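Local structure of aq_2013 protein (Aquifex aeolicus, 2P6C) at residues 14-19 and 66-71. The protein is of unknown function, belongs to the uncharacterised UPF0047 (YjbQ) family and assembles from three copies of its chain. Numbering follows the deposited sequence.
Sequences KRRELI and WLEKLA. With PO4 (phosphate ion), chain D.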
loop_
_atom_site.group_PDB
_atom_site.type_symbol
_atom_site.label_atom_id
_atom_site.label_comp_id
_atom_site.label_asym_id
_atom_site.label_seq_id
_atom_site.Cartn_x
_atom_site.Cartn_y
_atom_site.Cartn_z
ATOM N N LYS A 14 -14.158 -5.205 -20.868
ATOM C CA LYS A 14 -13.064 -6.179 -20.994
ATOM C C LYS A 14 -12.693 -6.814 -19.683
ATOM O O LYS A 14 -12.866 -6.230 -18.621
ATOM C CB LYS A 14 -11.818 -5.481 -21.473
ATOM C CG LYS A 14 -11.818 -5.184 -22.966
ATOM C CD LYS A 14 -11.289 -3.789 -23.237
ATOM C CE LYS A 14 -9.857 -3.812 -23.766
ATOM N NZ LYS A 14 -9.422 -2.448 -23.989
ATOM N N ARG A 15 -12.046 -7.973 -19.715
ATOM C CA ARG A 15 -11.540 -8.600 -18.498
ATOM C C ARG A 15 -10.522 -7.706 -17.780
ATOM O O ARG A 15 -10.509 -7.589 -16.562
ATOM C CB ARG A 15 -10.896 -9.937 -18.880
ATOM C CG ARG A 15 -11.763 -11.136 -18.489
ATOM C CD ARG A 15 -11.449 -12.384 -19.326
ATOM N NE ARG A 15 -11.366 -12.048 -20.751
ATOM C CZ ARG A 15 -10.782 -12.945 -21.570
ATOM N NH1 ARG A 15 -10.323 -14.086 -21.088
ATOM N NH2 ARG A 15 -10.651 -12.668 -22.870
ATOM N N ARG A 16 -9.642 -7.076 -18.556
ATOM C CA ARG A 16 -8.604 -6.189 -18.025
ATOM C C ARG A 16 -8.792 -4.799 -18.604
ATOM O O ARG A 16 -8.938 -4.638 -19.816
ATOM C CB ARG A 16 -7.210 -6.685 -18.409
ATOM C CG ARG A 16 -6.838 -8.037 -17.832
ATOM C CD ARG A 16 -5.522 -8.531 -18.419
ATOM N NE ARG A 16 -5.152 -9.842 -17.899
ATOM C CZ ARG A 16 -4.207 -10.610 -18.427
ATOM N NH1 ARG A 16 -3.534 -10.197 -19.496
ATOM N NH2 ARG A 16 -3.942 -11.801 -17.899
ATOM N N GLU A 17 -8.761 -3.789 -17.748
ATOM C CA GLU A 17 -8.953 -2.428 -18.217
ATOM C C GLU A 17 -8.510 -1.418 -17.171
ATOM O O GLU A 17 -8.525 -1.698 -15.974
ATOM C CB GLU A 17 -10.431 -2.219 -18.538
ATOM C CG GLU A 17 -10.715 -1.165 -19.585
ATOM C CD GLU A 17 -12.173 -1.173 -20.011
ATOM O OE1 GLU A 17 -12.755 -2.275 -20.103
ATOM O OE2 GLU A 17 -12.736 -0.086 -20.267
ATOM N N LEU A 18 -8.114 -0.241 -17.639
ATOM C CA LEU A 18 -7.631 0.903 -16.898
ATOM C C LEU A 18 -8.738 1.927 -16.916
ATOM O O LEU A 18 -9.087 2.484 -17.948
ATOM C CB LEU A 18 -6.366 1.462 -17.591
ATOM C CG LEU A 18 -5.303 2.047 -16.626
ATOM C CD1 LEU A 18 -5.356 1.405 -15.238
ATOM C CD2 LEU A 18 -3.875 1.852 -17.133
ATOM N N ILE A 19 -9.365 2.316 -15.811
ATOM C CA ILE A 19 -10.418 3.332 -15.836
ATOM C C ILE A 19 -10.096 4.550 -14.981
ATOM O O ILE A 19 -9.841 4.414 -13.785
ATOM C CB ILE A 19 -11.751 2.765 -15.298
ATOM C CG1 ILE A 19 -12.096 1.453 -16.000
ATOM C CG2 ILE A 19 -12.873 3.782 -15.531
ATOM C CD1 ILE A 19 -12.460 1.632 -17.449
ATOM N N TRP A 66 4.393 -5.614 -17.894
ATOM C CA TRP A 66 5.117 -5.940 -16.649
ATOM C C TRP A 66 4.275 -6.824 -15.712
ATOM O O TRP A 66 4.729 -7.821 -15.158
ATOM C CB TRP A 66 5.443 -4.620 -15.944
ATOM C CG TRP A 66 6.178 -4.803 -14.665
ATOM C CD1 TRP A 66 7.518 -5.198 -14.520
ATOM C CD2 TRP A 66 5.706 -4.464 -13.337
ATOM N NE1 TRP A 66 7.943 -5.151 -13.231
ATOM C CE2 TRP A 66 6.795 -4.687 -12.447
ATOM C CE3 TRP A 66 4.502 -4.021 -12.835
ATOM C CZ2 TRP A 66 6.648 -4.455 -11.094
ATOM C CZ3 TRP A 66 4.357 -3.789 -11.477
ATOM C CH2 TRP A 66 5.439 -4.012 -10.603
ATOM N N LEU A 67 2.995 -6.414 -15.540
ATOM C CA LEU A 67 2.047 -7.254 -14.796
ATOM C C LEU A 67 1.970 -8.705 -15.353
ATOM O O LEU A 67 2.037 -9.684 -14.621
ATOM C CB LEU A 67 0.663 -6.572 -14.830
ATOM C CG LEU A 67 0.561 -5.301 -13.953
ATOM C CD1 LEU A 67 -0.860 -4.736 -13.905
ATOM C CD2 LEU A 67 0.973 -5.549 -12.501
ATOM N N GLU A 68 1.803 -8.828 -16.660
ATOM C CA GLU A 68 1.674 -10.152 -17.249
ATOM C C GLU A 68 2.982 -10.924 -17.031
ATOM O O GLU A 68 2.985 -12.141 -16.794
ATOM C CB GLU A 68 1.373 -10.016 -18.732
ATOM C CG GLU A 68 0.680 -11.231 -19.309
ATOM C CD GLU A 68 -0.550 -11.646 -18.516
ATOM O OE1 GLU A 68 -1.071 -10.834 -17.717
ATOM O OE2 GLU A 68 -1.010 -12.792 -18.708
ATOM N N LYS A 69 4.088 -10.188 -17.121
ATOM C CA LYS A 69 5.411 -10.764 -16.932
ATOM C C LYS A 69 5.613 -11.250 -15.493
ATOM O O LYS A 69 6.140 -12.326 -15.241
ATOM C CB LYS A 69 6.440 -9.686 -17.270
ATOM C CG LYS A 69 7.721 -9.843 -16.456
ATOM C CD LYS A 69 8.635 -10.917 -17.042
ATOM C CE LYS A 69 10.000 -10.365 -17.448
ATOM N NZ LYS A 69 10.834 -11.454 -17.943
ATOM N N LEU A 70 5.196 -10.407 -14.502
ATOM C CA LEU A 70 5.396 -10.755 -13.071
ATOM C C LEU A 70 4.277 -11.654 -12.534
ATOM O O LEU A 70 4.493 -12.532 -11.710
ATOM C CB LEU A 70 5.473 -9.491 -12.156
ATOM C CG LEU A 70 6.660 -8.542 -12.406
ATOM C CD1 LEU A 70 6.832 -7.475 -11.309
ATOM C CD2 LEU A 70 8.015 -9.239 -12.531
ATOM N N ALA A 71 3.038 -11.472 -13.059
ATOM C CA ALA A 71 1.912 -12.272 -12.597
ATOM C C ALA A 71 1.058 -12.766 -13.767
ATOM O O ALA A 71 -0.074 -12.373 -13.975
ATOM C CB ALA A 71 1.068 -11.427 -11.648
HETATM P P PO4 D . -12.073 -9.334 -23.296
HETATM O O1 PO4 D . -13.270 -10.189 -23.498
HETATM O O2 PO4 D . -12.494 -7.987 -23.487
HETATM O O3 PO4 D . -11.501 -9.716 -22.051
HETATM O O4 PO4 D . -11.035 -9.673 -24.398
#
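Arg16 and Glu68 bridge the two segments by a single salt bridge, Arg16 NH2 to Glu68 OE1 at 3.0 Å. OE1 sits over one face of the guanidinium, also 3.1 Å from Arg16 NH1, and the guanidinium and carboxylate planes stand 47° apart; the pairing is therefore not the coplanar, two-pronged kind. The one hydrogen bond across the segments, from Arg16 NH2 to Glu68 OE2 at 3.2 Å, is weak and belongs to the same salt bridge. The reach comes from an arginine chain extended from CG to NE, while the glutamate, with CG anti to its N (chi1 -156°), bends at chi2 and brings its carboxylate nearer. With the nearest CA atoms, those of Arg16 and Glu68, 11.0 Å apart, only side-chain ends meet.

Separately, within 14-19, Arg15 binds a phosphate ion: its backbone N (3.0 Å) and NE (2.7 Å) both donate to phosphate O3, which lies at the guanidinium edge. The ion probably comes from the crystallisation liquor.

Charges continue beyond the pair: Lys92 also bridges Glu68 OE1, Asp88 takes Arg16 NH2, and the backbone N of Tyr73 bonds Glu68 OE2. The contact thus links the loop leading into strand 17-20, outermost in its sheet within this chain, to the C-terminal end of helix 57-70, next to helix 87-96, whose Leu95 packs on Leu67 and Leu70; Trp66 and Leu70 of helix 57-70 meet neighbouring subunits.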